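Local coordinates for protein activator of (r)-2-hydroxyglutaryl-coa dehydratase (Acidaminococcus fermentans, PDB 1HUX) that uses ATP to drive electron transfer from its dimer-shared [4Fe-4S] cluster, activating the (R)-2-hydroxyglutaryl-CoA dehydratase of glutamate fermentation, at residues Ile18-Gly23 with Ala251-Tyr255; Ile208-Met214 with Leu232-Thr238. All coordinates share one frame; numbering follows the deposited sequence.

Contact 1 of 2, residues Ile18-Gly23 with Ala251-Tyr255; sequences IILKDG and ALYAY
In the first of the two sheets of this actin-like fold, the end of strand 14-21 and the turn after it are covered by helix 245-257, with Leu20 and Gly23 meeting Ala251, Leu252 and Tyr255. The short strand and helix axes pass 8.6 Å apart at 42°. Ala251 points its methyl toward the strand, and Leu20 CG lies 3.5 Å from Ala251 CB while Ile18 CG2 touches the same methyl at 3.7 Å. Leu20 and Leu252 cross at about a right angle, their CD2 atoms 3.7 Å apart, and helix 82-93 backs Leu252 through Met88 and Phe92. At the turn, Tyr255 places CG anti to its backbone N (chi1 165°), which swings the ring over the Asp22-Gly23 peptide. Gly23 CA sits 3.9 Å from the centroid of the Tyr255 ring and close to its normal, a CH-pi contact, and Gly23 N lies over the same face nearer the rim. Having no side chain, Gly23 lets the ring settle on bare backbone. No hydrogen bond crosses the interface; the Asp22 carboxylate instead takes the backbone N-H groups of Ser2 and Ile3 through OD2, tying the turn to the chain start. One residue before Tyr255, Ala254 rests on Thr5, Phe61 and Leu63, so the element spans several strands, as helices flanking the mixed sheet of an actin-type ATPase domain do.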
loop_
_atom_site.group_PDB
_atom_site.type_symbol
_atom_site.label_atom_id
_atom_site.label_comp_id
_atom_site.label_asym_id
_atom_site.label_seq_id
_atom_site.Cartn_x
_atom_site.Cartn_y
_atom_site.Cartn_z
ATOM N N ILE A 18 -19.124 13.608 -22.713
ATOM C CA ILE A 18 -18.923 14.793 -23.522
ATOM C C ILE A 18 -19.626 14.656 -24.874
ATOM O O ILE A 18 -19.675 13.569 -25.462
ATOM C CB ILE A 18 -17.413 15.056 -23.758
ATOM C CG1 ILE A 18 -16.788 15.636 -22.485
ATOM C CG2 ILE A 18 -17.219 16.032 -24.934
ATOM C CD1 ILE A 18 -17.275 17.046 -22.151
ATOM N N ILE A 19 -20.187 15.769 -25.344
ATOM C CA ILE A 19 -20.854 15.825 -26.644
ATOM C C ILE A 19 -20.335 17.069 -27.345
ATOM O O ILE A 19 -20.418 18.180 -26.800
ATOM C CB ILE A 19 -22.398 15.983 -26.513
ATOM C CG1 ILE A 19 -23.023 14.726 -25.915
ATOM C CG2 ILE A 19 -23.021 16.219 -27.878
ATOM C CD1 ILE A 19 -24.532 14.884 -25.649
ATOM N N LEU A 20 -19.783 16.895 -28.539
ATOM C CA LEU A 20 -19.309 18.060 -29.277
ATOM C C LEU A 20 -19.805 18.119 -30.720
ATOM O O LEU A 20 -20.089 17.088 -31.368
ATOM C CB LEU A 20 -17.774 18.179 -29.221
ATOM C CG LEU A 20 -16.875 16.946 -29.185
ATOM C CD1 LEU A 20 -17.195 16.019 -30.342
ATOM C CD2 LEU A 20 -15.437 17.406 -29.240
ATOM N N LYS A 21 -19.918 19.354 -31.200
ATOM C CA LYS A 21 -20.394 19.635 -32.539
ATOM C C LYS A 21 -19.243 19.869 -33.516
ATOM O O LYS A 21 -18.468 20.824 -33.364
ATOM C CB LYS A 21 -21.317 20.861 -32.485
ATOM C CG LYS A 21 -21.809 21.376 -33.830
ATOM C CD LYS A 21 -22.875 22.437 -33.644
ATOM C CE LYS A 21 -22.374 23.586 -32.797
ATOM N NZ LYS A 21 -23.471 24.530 -32.415
ATOM N N ASP A 22 -19.143 18.984 -34.509
ATOM C CA ASP A 22 -18.118 19.068 -35.552
ATOM C C ASP A 22 -16.734 18.847 -34.983
ATOM O O ASP A 22 -15.738 19.222 -35.598
ATOM C CB ASP A 22 -18.192 20.432 -36.247
ATOM C CG ASP A 22 -19.546 20.677 -36.899
ATOM O OD1 ASP A 22 -19.917 21.860 -37.105
ATOM O OD2 ASP A 22 -20.236 19.679 -37.210
ATOM N N GLY A 23 -16.686 18.217 -33.813
ATOM C CA GLY A 23 -15.420 17.949 -33.151
ATOM C C GLY A 23 -14.655 19.209 -32.800
ATOM O O GLY A 23 -13.463 19.151 -32.509
ATOM N N ALA A 251 -14.946 11.772 -27.511
ATOM C CA ALA A 251 -15.793 12.534 -28.416
ATOM C C ALA A 251 -15.003 12.942 -29.666
ATOM O O ALA A 251 -15.552 12.957 -30.771
ATOM C CB ALA A 251 -16.370 13.780 -27.689
ATOM N N LEU A 252 -13.715 13.251 -29.496
ATOM C CA LEU A 252 -12.885 13.659 -30.625
ATOM C C LEU A 252 -12.627 12.466 -31.523
ATOM O O LEU A 252 -12.659 12.596 -32.734
ATOM C CB LEU A 252 -11.576 14.271 -30.135
ATOM C CG LEU A 252 -11.730 15.643 -29.465
ATOM C CD1 LEU A 252 -10.457 16.027 -28.708
ATOM C CD2 LEU A 252 -12.066 16.692 -30.518
ATOM N N TYR A 253 -12.383 11.298 -30.941
ATOM C CA TYR A 253 -12.173 10.111 -31.757
ATOM C C TYR A 253 -13.460 9.694 -32.441
ATOM O O TYR A 253 -13.428 9.031 -33.475
ATOM C CB TYR A 253 -11.683 8.939 -30.927
ATOM C CG TYR A 253 -10.193 8.889 -30.825
ATOM C CD1 TYR A 253 -9.556 9.085 -29.603
ATOM C CD2 TYR A 253 -9.408 8.674 -31.955
ATOM C CE1 TYR A 253 -8.164 9.068 -29.502
ATOM C CE2 TYR A 253 -8.015 8.657 -31.874
ATOM C CZ TYR A 253 -7.391 8.858 -30.642
ATOM O OH TYR A 253 -6.005 8.875 -30.546
ATOM N N ALA A 254 -14.594 10.068 -31.849
ATOM C CA ALA A 254 -15.902 9.742 -32.400
ATOM C C ALA A 254 -16.136 10.577 -33.639
ATOM O O ALA A 254 -16.467 10.045 -34.695
ATOM C CB ALA A 254 -16.982 10.022 -31.381
ATOM N N TYR A 255 -15.964 11.888 -33.503
ATOM C CA TYR A 255 -16.160 12.801 -34.623
ATOM C C TYR A 255 -15.191 12.476 -35.742
ATOM O O TYR A 255 -15.410 12.839 -36.896
ATOM C CB TYR A 255 -15.940 14.243 -34.196
ATOM C CG TYR A 255 -15.781 15.165 -35.375
ATOM C CD1 TYR A 255 -16.887 15.724 -36.002
ATOM C CD2 TYR A 255 -14.522 15.453 -35.886
ATOM C CE1 TYR A 255 -16.745 16.557 -37.118
ATOM C CE2 TYR A 255 -14.361 16.280 -36.993
ATOM C CZ TYR A 255 -15.472 16.835 -37.608
ATOM O OH TYR A 255 -15.295 17.687 -38.690
#

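Contact 2 of 2, residues Ile208-Met214 with Leu232-Thr238; sequences IVKDVVM and LGVEIKT
Val213 pairs with Lys237 in parallel, joining strand 212-215 to the short, weakly bonded strand 236-237, the two ends of a beta-alpha-beta unit whose connecting helix is 222-232. Two nearly straight backbone bonds hold them: Lys237 N gives to Val212 O at 3.0 Å, and Met214 N to Lys237 O at 2.7 Å. Lys237 is the side chain to follow. Its CB lies 3.8 Å from Val213 CG1, on the sheet face these two residues share, and CG passes 3.7 Å from Val212 O. With the chain extended beyond CG, CD and CE pass close to Asp211 OD1 as the two side chains cross at a slant, and NZ closes a salt bridge to that same oxygen at 3.2 Å. On the other face Val212 CG1 meets Ile236 CD1. Met214 CB packs on Ile236 CG2 at 3.7 Å, and both side chains also touch Arg225 of the connecting helix. Before the strand, the two Leu232 methyls grip Ile208 CG1 and CD1; Leu232 CD1 is 3.4 Å from Ile208 CG1. An alanine in place of Leu232 removes both methyls and would probably leave the end of Ile208 free to turn, opening a gap toward Ile200 of helix 184-204. Ile236 N is hydrogen-bonded to Glu229 OE2, from the connecting helix. Last in the pairing, Thr238 OG1, anti to its backbone N (chi1 -168°), gives a weak hydrogen bond to Met214 O at 3.4 Å.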
loop_
_atom_site.group_PDB
_atom_site.type_symbol
_atom_site.label_atom_id
_atom_site.label_comp_id
_atom_site.label_asym_id
_atom_site.label_seq_id
_atom_site.Cartn_x
_atom_site.Cartn_y
_atom_site.Cartn_z
ATOM N N ILE A 208 9.688 14.180 -18.435
ATOM C CA ILE A 208 8.833 15.344 -18.498
ATOM C C ILE A 208 9.162 16.213 -19.676
ATOM O O ILE A 208 10.176 16.926 -19.673
ATOM C CB ILE A 208 8.950 16.225 -17.255
ATOM C CG1 ILE A 208 8.263 15.539 -16.085
ATOM C CG2 ILE A 208 8.340 17.592 -17.514
ATOM C CD1 ILE A 208 9.222 14.771 -15.206
ATOM N N VAL A 209 8.318 16.179 -20.691
ATOM C CA VAL A 209 8.560 17.031 -21.822
ATOM C C VAL A 209 7.805 18.329 -21.627
ATOM O O VAL A 209 6.951 18.460 -20.764
ATOM C CB VAL A 209 8.086 16.390 -23.140
ATOM C CG1 VAL A 209 8.327 17.368 -24.311
ATOM C CG2 VAL A 209 8.847 15.099 -23.350
ATOM N N LYS A 210 8.147 19.268 -22.478
ATOM C CA LYS A 210 7.558 20.564 -22.514
ATOM C C LYS A 210 6.059 20.537 -22.595
ATOM O O LYS A 210 5.471 19.720 -23.269
ATOM C CB LYS A 210 8.129 21.299 -23.700
ATOM C CG LYS A 210 8.743 22.571 -23.228
ATOM C CD LYS A 210 9.665 23.257 -24.223
ATOM C CE LYS A 210 10.135 24.497 -23.472
ATOM N NZ LYS A 210 11.081 25.340 -24.275
ATOM N N ASP A 211 5.458 21.481 -21.879
ATOM C CA ASP A 211 4.007 21.630 -21.794
ATOM C C ASP A 211 3.351 20.413 -21.181
ATOM O O ASP A 211 2.741 19.570 -21.833
ATOM C CB ASP A 211 3.438 21.987 -23.159
ATOM C CG ASP A 211 3.140 23.455 -23.279
ATOM O OD1 ASP A 211 2.263 23.908 -22.513
ATOM O OD2 ASP A 211 3.795 24.167 -24.067
ATOM N N VAL A 212 3.547 20.313 -19.862
ATOM C CA VAL A 212 3.013 19.263 -19.041
ATOM C C VAL A 212 1.618 19.673 -18.603
ATOM O O VAL A 212 1.405 20.815 -18.207
ATOM C CB VAL A 212 3.894 19.052 -17.776
ATOM C CG1 VAL A 212 3.383 17.810 -16.993
ATOM C CG2 VAL A 212 5.320 18.856 -18.158
ATOM N N VAL A 213 0.667 18.757 -18.686
ATOM C CA VAL A 213 -0.698 19.069 -18.243
ATOM C C VAL A 213 -1.204 17.993 -17.299
ATOM O O VAL A 213 -0.915 16.798 -17.476
ATOM C CB VAL A 213 -1.684 19.166 -19.417
ATOM C CG1 VAL A 213 -1.262 20.291 -20.332
ATOM C CG2 VAL A 213 -1.709 17.852 -20.160
ATOM N N MET A 214 -1.931 18.422 -16.274
ATOM C CA MET A 214 -2.476 17.485 -15.314
ATOM C C MET A 214 -3.957 17.259 -15.633
ATOM O O MET A 214 -4.731 18.198 -15.868
ATOM C CB MET A 214 -2.278 18.021 -13.899
ATOM C CG MET A 214 -2.797 17.095 -12.841
ATOM S SD MET A 214 -2.457 17.724 -11.220
ATOM C CE MET A 214 -2.173 16.128 -10.335
ATOM N N LEU A 232 8.960 18.600 -10.266
ATOM C CA LEU A 232 9.467 18.603 -11.633
ATOM C C LEU A 232 10.050 19.951 -12.056
ATOM O O LEU A 232 10.733 20.053 -13.080
ATOM C CB LEU A 232 8.349 18.213 -12.600
ATOM C CG LEU A 232 7.563 16.942 -12.292
ATOM C CD1 LEU A 232 6.571 16.726 -13.436
ATOM C CD2 LEU A 232 8.476 15.733 -12.135
ATOM N N GLY A 233 9.769 20.988 -11.279
ATOM C CA GLY A 233 10.291 22.302 -11.603
ATOM C C GLY A 233 9.904 22.849 -12.967
ATOM O O GLY A 233 10.693 23.538 -13.616
ATOM N N VAL A 234 8.689 22.541 -13.404
ATOM C CA VAL A 234 8.184 23.023 -14.685
ATOM C C VAL A 234 6.710 23.317 -14.507
ATOM O O VAL A 234 6.080 22.743 -13.627
ATOM C CB VAL A 234 8.344 21.971 -15.805
ATOM C CG1 VAL A 234 9.723 22.093 -16.443
ATOM C CG2 VAL A 234 8.150 20.577 -15.239
ATOM N N GLU A 235 6.166 24.218 -15.323
ATOM C CA GLU A 235 4.748 24.560 -15.240
ATOM C C GLU A 235 3.869 23.347 -15.502
ATOM O O GLU A 235 4.128 22.562 -16.421
ATOM C CB GLU A 235 4.380 25.628 -16.263
ATOM C CG GLU A 235 4.606 27.039 -15.815
ATOM C CD GLU A 235 4.213 28.031 -16.891
ATOM O OE1 GLU A 235 4.894 28.071 -17.940
ATOM O OE2 GLU A 235 3.217 28.761 -16.693
ATOM N N ILE A 236 2.844 23.187 -14.672
ATOM C CA ILE A 236 1.881 22.107 -14.837
ATOM C C ILE A 236 0.559 22.819 -15.116
ATOM O O ILE A 236 0.069 23.596 -14.288
ATOM C CB ILE A 236 1.727 21.237 -13.575
ATOM C CG1 ILE A 236 3.076 20.619 -13.171
ATOM C CG2 ILE A 236 0.715 20.127 -13.845
ATOM C CD1 ILE A 236 3.635 19.578 -14.144
ATOM N N LYS A 237 0.002 22.579 -16.298
ATOM C CA LYS A 237 -1.250 23.205 -16.698
ATOM C C LYS A 237 -2.441 22.328 -16.363
ATOM O O LYS A 237 -2.313 21.110 -16.174
ATOM C CB LYS A 237 -1.239 23.492 -18.200
ATOM C CG LYS A 237 -0.013 24.244 -18.659
ATOM C CD LYS A 237 -0.183 24.792 -20.060
ATOM C CE LYS A 237 0.968 25.712 -20.403
ATOM N NZ LYS A 237 0.698 26.527 -21.615
ATOM N N THR A 238 -3.599 22.970 -16.278
ATOM C CA THR A 238 -4.845 22.275 -15.985
ATOM C C THR A 238 -5.987 23.249 -16.269
ATOM O O THR A 238 -5.791 24.468 -16.255
ATOM C CB THR A 238 -4.886 21.802 -14.507
ATOM O OG1 THR A 238 -5.983 20.894 -14.310
ATOM C CG2 THR A 238 -5.006 23.006 -13.566
#

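How the contacts relate
The two contacts belong to different sheets of the actin fold, each with strand order 3-2-1-4-5. Contact 1 lies on the sheet built from the start of the chain, contact 2 at the 236-237 edge of the other. Their centres are 26 Å apart and their nearest atoms about 12 Å, without touching. Along the chain the order is 18-23, 208-214, 232-238, 251-255, so both halves of contact 2 fall between those of contact 1. After strand 236-237 the chain passes Gln243 and returns in helix 245-257 to the first sheet. Lys16, near contact 1, and Gln220 and Gln243 bind ATP, consistent with a nucleotide cleft between the two halves of an actin-type fold; bound ADP is about 9 Å from the Met214 side chain.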